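Local structure of NADH kinase POS5, mitochondrial (Saccharomyces cerevisiae, 3AFO) at residues R56-E61 with V119-D124; L143-G148 with K162-E167. The protein phosphorylates both NADH and NAD(+) with ATP, preferring NADH about twofold, and is a key source of cellular NADPH and an antioxidant factor in yeast mitochondria. All coordinates share one frame; numbering follows the deposited sequence. Where two conformers were deposited one is given.

Contact 1 of 2, residues R56-E61 with V119-D124; sequences REAMVE and VTLGGD. With NAI (1,4-dihydronicotinamide adenine dinucleotide), chain C.
L121 meets A58 and M59 through a single methyl group. Its CD1 rests against the helix backbone, 3.5 Å from M59 CA, and lies 3.8 Å from M59 CB. A58 adds a more distant flank, its C atom 4.1 Å from L121 CD1. Chi2 of 168° extends L121 CD1 away from its own CA, toward the helix, and the methyl lands on the backbone and CB of M59 rather than on its thioether. The M59 side chain also touches K48, V81 and I85, while L121 also touches I46 and F145. All three residues of this apolar seam are buried.

Polar interactions take over where the strand ends. The backbone of G122 has torsions at which a side chain would collide with the carbonyl O of L121, a conformation that calls for glycine. G123 then occupies the N-cap of helix 124-132, and its N is hydrogen-bonded to T126 OG1. One residue further, D124 OD2 accepts a hydrogen bond from O2B, the 2'-hydroxyl of the adenosine ribose of NADH, at 2.7 Å. The carboxylate is itself positioned by backbone N-H groups: L153 N binds OD1 and F152 N binds OD2. D124 CB also lies 3.8 Å from C8A of the adenine. With an asparagine here, one of the two oxygens becomes an NH2, and the N-H of either F152 or L153 would probably be left facing a donor, without its acceptor.

G122-G123-D124 are the first three residues of the GGDG motif of the NAD kinase family: a strand packed on helix 53-69 through L121 delivers, across two glycines, an aspartate to the hydroxyl that the reaction phosphorylates.

Contact 2 of 2, residues L143-G148 with K162-E167; sequences LAFALG and KKVFQE
The strand bearing L143 and F145 runs almost exactly antiparallel to the helix bearing V164 and F165: their axes make an angle of 173° and approach to 10.6 Å. L143 and F165 mark the closest pairing of the two backbones, with CA atoms 8.3 Å apart. Such a spacing leaves the junction to side chains, and here it is wholly apolar.

L143 does most of the bridging by using both of its branches. With CG anti to the backbone N (chi1 -180°) and chi2 at 52°, the fork sets its two methyls against successive helix residues. CD1 comes within 3.6 Å of V164 CG1, the two side chains crossing at a slant. CD2 approaches F165 at 4.2 Å from the ring atom CD1, lying at the edge of the ring and near its plane rather than over a face. F145, two residues along the same side of the strand, completes the patch. Its ring presents an edge to the valine, with CE1 4.3 Å from V164 CB. V164 is thus met by both strand residues, whereas F165 adjoins the leucine and turns its ring to Y70 in an edge-to-face pairing.

Strand 142-146 lies between 117-122 and 156-157 in a parallel sheet, and helix 161-169 covers it on one face. F156 of the outer strand touches L143, F145 and V164, filling in beside the patch, while F165 extends it to L117 and to L66 of helix 53-69, the neighbouring helix on that face.

Contacts 1 and 2 are two helix-on-sheet packings side by side, their centres about 9 Å apart. Strands 117-122 and 142-146 are neighbours in one parallel sheet, joined by probable hydrogen bonds from T120 N to L143 O and from F145 N to T120 O, each 2.9 Å. Helices 53-69 and 161-169 both cover the same face of this sheet. A direct apolar touch also ties the pairs together, A58 CB lying 3.6 Å from L147 CD1. The ligand is reached through contact 1, whose strand ends at G122, two residues before the ligand-binding D124; NADH is also hydrogen-bonded to N200 OD1, D201 OD2 and Y243 N. Contact 2 extends the apolar layer one strand further across the sheet.

Contact 1 of 2, residues R56-E61 with V119-D124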
loop_
_atom_site.group_PDB
_atom_site.type_symbol
_atom_site.label_atom_id
_atom_site.label_comp_id
_atom_site.label_asym_id
_atom_site.label_seq_id
_atom_site.Cartn_x
_atom_site.Cartn_y
_atom_site.Cartn_z
ATOM N N ARG A 56 30.589 23.230 11.899
ATOM C CA ARG A 56 31.802 24.043 11.846
ATOM C C ARG A 56 32.562 23.925 13.174
ATOM O O ARG A 56 33.782 23.727 13.190
ATOM C CB ARG A 56 31.458 25.495 11.507
ATOM C CG ARG A 56 32.659 26.438 11.379
ATOM C CD ARG A 56 32.217 27.822 10.863
ATOM N NE ARG A 56 33.104 28.900 11.310
ATOM C CZ ARG A 56 33.101 30.143 10.821
ATOM N NH1 ARG A 56 32.262 30.489 9.846
ATOM N NH2 ARG A 56 33.951 31.048 11.303
ATOM N N GLU A 57 31.831 23.997 14.284
ATOM C CA GLU A 57 32.412 23.808 15.609
ATOM C C GLU A 57 33.019 22.425 15.775
ATOM O O GLU A 57 34.121 22.288 16.315
ATOM C CB GLU A 57 31.364 24.058 16.695
ATOM C CG GLU A 57 31.071 25.549 16.927
ATOM C CD GLU A 57 29.787 25.790 17.708
ATOM O OE1 GLU A 57 29.407 24.927 18.532
ATOM O OE2 GLU A 57 29.152 26.848 17.489
ATOM N N ALA A 58 32.294 21.406 15.312
ATOM C CA ALA A 58 32.760 20.021 15.382
ATOM C C ALA A 58 34.007 19.802 14.531
ATOM O O ALA A 58 34.921 19.089 14.951
ATOM C CB ALA A 58 31.658 19.057 14.958
ATOM N N MET A 59 34.044 20.414 13.348
ATOM C CA MET A 59 35.203 20.289 12.461
ATOM C C MET A 59 36.472 20.842 13.127
ATOM O O MET A 59 37.512 20.183 13.146
ATOM C CB MET A 59 34.951 20.996 11.136
ATOM C CG MET A 59 36.110 20.889 10.157
ATOM S SD MET A 59 35.761 21.714 8.613
ATOM C CE MET A 59 35.127 20.302 7.701
ATOM N N VAL A 60 36.368 22.043 13.683
ATOM C CA VAL A 60 37.491 22.667 14.380
ATOM C C VAL A 60 37.943 21.802 15.557
ATOM O O VAL A 60 39.142 21.568 15.744
ATOM C CB VAL A 60 37.139 24.112 14.811
ATOM C CG1 VAL A 60 38.235 24.728 15.687
ATOM C CG2 VAL A 60 36.908 24.963 13.583
ATOM N N GLU A 61 36.979 21.298 16.327
ATOM C CA GLU A 61 37.263 20.441 17.475
ATOM C C GLU A 61 37.891 19.104 17.057
ATOM O O GLU A 61 38.786 18.579 17.739
ATOM C CB GLU A 61 35.978 20.224 18.284
ATOM C CG GLU A 61 36.146 19.477 19.595
ATOM C CD GLU A 61 34.813 19.221 20.307
ATOM O OE1 GLU A 61 33.822 19.931 20.027
ATOM O OE2 GLU A 61 34.757 18.302 21.151
ATOM N N VAL A 119 35.839 11.563 6.437
ATOM C CA VAL A 119 35.115 11.801 7.679
ATOM C C VAL A 119 34.031 12.848 7.401
ATOM O O VAL A 119 34.327 13.936 6.925
ATOM C CB VAL A 119 36.045 12.302 8.818
ATOM C CG1 VAL A 119 35.224 12.707 10.040
ATOM C CG2 VAL A 119 37.080 11.217 9.217
ATOM N N THR A 120 32.778 12.502 7.688
ATOM C CA THR A 120 31.654 13.413 7.468
ATOM C C THR A 120 31.063 13.915 8.798
ATOM O O THR A 120 30.917 13.160 9.757
ATOM C CB THR A 120 30.541 12.759 6.603
ATOM O OG1 THR A 120 30.069 11.597 7.272
ATOM C CG2 THR A 120 31.087 12.349 5.227
ATOM N N LEU A 121 30.745 15.202 8.832
ATOM C CA LEU A 121 30.176 15.835 10.008
ATOM C C LEU A 121 28.839 16.491 9.626
ATOM O O LEU A 121 28.805 17.576 9.053
ATOM C CB LEU A 121 31.164 16.866 10.577
ATOM C CG LEU A 121 32.566 16.364 10.935
ATOM C CD1 LEU A 121 33.479 17.533 11.193
ATOM C CD2 LEU A 121 32.570 15.420 12.133
ATOM N N GLY A 122 27.739 15.804 9.914
ATOM C CA GLY A 122 26.434 16.309 9.506
ATOM C C GLY A 122 25.374 15.235 9.459
ATOM O O GLY A 122 25.142 14.542 10.450
ATOM N N GLY A 123 24.733 15.113 8.302
ATOM C CA GLY A 123 23.640 14.153 8.113
ATOM C C GLY A 123 23.831 13.275 6.885
ATOM O O GLY A 123 24.954 13.096 6.405
ATOM N N ASP A 124 22.724 12.731 6.379
ATOM C CA ASP A 124 22.755 11.817 5.245
ATOM C C ASP A 124 23.280 12.500 3.998
ATOM O O ASP A 124 24.117 11.937 3.294
ATOM C CB ASP A 124 21.374 11.202 5.010
ATOM C CG ASP A 124 20.945 10.282 6.144
ATOM O OD1 ASP A 124 21.819 9.715 6.846
ATOM O OD2 ASP A 124 19.723 10.114 6.335
HETATM P PA NAI C . 17.255 15.943 1.850
HETATM O O1A NAI C . 17.650 16.496 3.187
HETATM O O2A NAI C . 16.284 16.900 0.972
HETATM O O5B NAI C . 16.437 14.616 1.974
HETATM C C5B NAI C . 16.910 13.695 2.833
HETATM C C4B NAI C . 15.819 13.285 3.755
HETATM O O4B NAI C . 15.833 11.854 3.503
HETATM C C3B NAI C . 16.513 13.530 5.090
HETATM O O3B NAI C . 15.551 13.450 6.145
HETATM C C2B NAI C . 17.482 12.348 5.133
HETATM O O2B NAI C . 17.823 11.987 6.465
HETATM C C1B NAI C . 16.636 11.227 4.530
HETATM N N9A NAI C . 17.492 10.187 3.891
HETATM C C8A NAI C . 18.380 10.356 2.905
HETATM N N7A NAI C . 18.947 9.172 2.618
HETATM C C5A NAI C . 18.397 8.248 3.407
HETATM C C6A NAI C . 18.562 6.870 3.568
HETATM N N6A NAI C . 19.432 6.155 2.826
HETATM N N1A NAI C . 17.818 6.249 4.505
HETATM C C2A NAI C . 16.949 6.903 5.261
HETATM N N3A NAI C . 16.769 8.210 5.131
HETATM C C4A NAI C . 17.478 8.902 4.222
HETATM O O3 NAI C . 18.548 15.665 0.847
HETATM P PN NAI C . 19.815 14.776 1.277
HETATM O O1N NAI C . 19.877 14.656 2.770
HETATM O O2N NAI C . 20.923 15.302 0.452
HETATM O O5D NAI C . 19.488 13.264 0.751
HETATM C C5D NAI C . 19.171 13.026 -0.610
HETATM C C4D NAI C . 18.053 11.999 -0.697
HETATM O O4D NAI C . 16.817 12.710 -0.454
HETATM C C3D NAI C . 17.842 11.456 -2.101
HETATM O O3D NAI C . 18.762 10.392 -2.383
HETATM C C2D NAI C . 16.388 10.940 -2.006
HETATM O O2D NAI C . 16.390 9.535 -1.709
HETATM C C1D NAI C . 15.828 11.727 -0.785
HETATM N N1N NAI C . 14.581 12.385 -1.210
HETATM C C2N NAI C . 13.404 11.971 -0.596
HETATM C C3N NAI C . 12.184 12.520 -0.953
HETATM C C7N NAI C . 10.912 12.025 -0.217
HETATM O O7N NAI C . 9.798 12.490 -0.448
HETATM N N7N NAI C . 11.119 11.081 0.679
HETATM C C4N NAI C . 12.146 13.508 -1.946
HETATM C C5N NAI C . 13.328 13.938 -2.583
HETATM C C6N NAI C . 14.557 13.377 -2.229
#

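Contact 2 of 2, residues L143-G148 with K162-E167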
loop_
_atom_site.group_PDB
_atom_site.type_symbol
_atom_site.label_atom_id
_atom_site.label_comp_id
_atom_site.label_asym_id
_atom_site.label_seq_id
_atom_site.Cartn_x
_atom_site.Cartn_y
_atom_site.Cartn_z
ATOM N N LEU A 143 33.833 7.457 7.606
ATOM C CA LEU A 143 33.574 7.576 9.037
ATOM C C LEU A 143 32.590 8.713 9.230
ATOM O O LEU A 143 32.909 9.870 8.961
ATOM C CB LEU A 143 34.871 7.868 9.822
ATOM C CG LEU A 143 34.726 8.014 11.348
ATOM C CD1 LEU A 143 33.988 6.835 11.961
ATOM C CD2 LEU A 143 36.080 8.251 12.063
ATOM N N ALA A 144 31.389 8.366 9.694
ATOM C CA ALA A 144 30.275 9.291 9.643
ATOM C C ALA A 144 29.777 9.656 11.045
ATOM O O ALA A 144 29.358 8.785 11.816
ATOM C CB ALA A 144 29.147 8.702 8.787
ATOM N N PHE A 145 29.844 10.945 11.369
ATOM C CA PHE A 145 29.356 11.448 12.657
ATOM C C PHE A 145 28.116 12.302 12.480
ATOM O O PHE A 145 28.101 13.225 11.672
ATOM C CB PHE A 145 30.423 12.296 13.358
ATOM C CG PHE A 145 31.636 11.520 13.790
ATOM C CD1 PHE A 145 31.592 10.702 14.909
ATOM C CD2 PHE A 145 32.837 11.645 13.091
ATOM C CE1 PHE A 145 32.727 9.994 15.322
ATOM C CE2 PHE A 145 33.968 10.951 13.497
ATOM C CZ PHE A 145 33.914 10.120 14.610
ATOM N N ALA A 146 27.089 12.003 13.267
ATOM C CA ALA A 146 25.808 12.710 13.202
ATOM C C ALA A 146 25.815 13.997 14.018
ATOM O O ALA A 146 25.996 13.974 15.244
ATOM C CB ALA A 146 24.697 11.800 13.672
ATOM N N LEU A 147 25.624 15.118 13.333
ATOM C CA LEU A 147 25.472 16.406 13.991
ATOM C C LEU A 147 24.212 17.073 13.486
ATOM O O LEU A 147 23.833 16.880 12.335
ATOM C CB LEU A 147 26.678 17.304 13.723
ATOM C CG LEU A 147 27.900 16.912 14.559
ATOM C CD1 LEU A 147 29.133 16.826 13.697
ATOM C CD2 LEU A 147 28.091 17.846 15.757
ATOM N N GLY A 148 23.581 17.871 14.342
ATOM C CA GLY A 148 22.349 18.571 13.973
ATOM C C GLY A 148 21.186 17.593 13.911
ATOM O O GLY A 148 21.138 16.608 14.663
ATOM N N LYS A 162 36.724 10.757 19.680
ATOM C CA LYS A 162 38.074 10.320 20.089
ATOM C C LYS A 162 38.203 8.796 20.107
ATOM O O LYS A 162 39.119 8.244 19.495
ATOM C CB LYS A 162 38.482 10.900 21.454
ATOM C CG LYS A 162 38.522 12.423 21.499
ATOM C CD LYS A 162 39.461 12.939 22.598
ATOM C CE LYS A 162 38.813 12.948 23.969
ATOM N NZ LYS A 162 39.635 13.752 24.941
ATOM N N LYS A 163 37.271 8.137 20.796
ATOM C CA LYS A 163 37.263 6.681 20.934
ATOM C C LYS A 163 37.047 5.941 19.607
ATOM O O LYS A 163 37.657 4.897 19.369
ATOM C CB LYS A 163 36.213 6.264 21.964
ATOM C CG LYS A 163 35.131 7.316 22.199
ATOM C CD LYS A 163 35.710 8.585 22.827
ATOM C CE LYS A 163 36.477 8.246 24.105
ATOM N NZ LYS A 163 37.312 9.366 24.607
ATOM N N VAL A 164 36.188 6.491 18.748
ATOM C CA VAL A 164 35.894 5.888 17.441
ATOM C C VAL A 164 37.081 6.041 16.494
ATOM O O VAL A 164 37.520 5.057 15.899
ATOM C CB VAL A 164 34.586 6.451 16.811
ATOM C CG1 VAL A 164 34.388 5.921 15.393
ATOM C CG2 VAL A 164 33.374 6.096 17.682
ATOM N N PHE A 165 37.612 7.260 16.379
ATOM C CA PHE A 165 38.799 7.489 15.547
ATOM C C PHE A 165 39.995 6.618 15.972
ATOM O O PHE A 165 40.710 6.082 15.114
ATOM C CB PHE A 165 39.188 8.974 15.455
ATOM C CG PHE A 165 40.302 9.233 14.476
ATOM C CD1 PHE A 165 40.041 9.321 13.112
ATOM C CD2 PHE A 165 41.624 9.345 14.916
ATOM C CE1 PHE A 165 41.068 9.520 12.205
ATOM C CE2 PHE A 165 42.659 9.546 14.014
ATOM C CZ PHE A 165 42.387 9.642 12.657
ATOM N N GLN A 166 40.175 6.488 17.288
ATOM C CA GLN A 166 41.176 5.605 17.913
ATOM C C GLN A 166 41.084 4.169 17.365
ATOM O O GLN A 166 42.086 3.580 16.962
ATOM C CB GLN A 166 40.973 5.606 19.438
ATOM C CG GLN A 166 42.163 5.134 20.284
ATOM C CD GLN A 166 41.942 5.352 21.778
ATOM O OE1 GLN A 166 41.128 4.670 22.411
ATOM N NE2 GLN A 166 42.674 6.306 22.350
ATOM N N GLU A 167 39.869 3.629 17.338
ATOM C CA GLU A 167 39.608 2.261 16.851
ATOM C C GLU A 167 39.897 2.140 15.363
ATOM O O GLU A 167 40.452 1.128 14.903
ATOM C CB GLU A 167 38.160 1.832 17.140
ATOM C CG GLU A 167 37.817 1.680 18.628
ATOM C CD GLU A 167 38.829 0.822 19.397
ATOM O OE1 GLU A 167 39.036 -0.356 19.032
ATOM O OE2 GLU A 167 39.425 1.333 20.370
#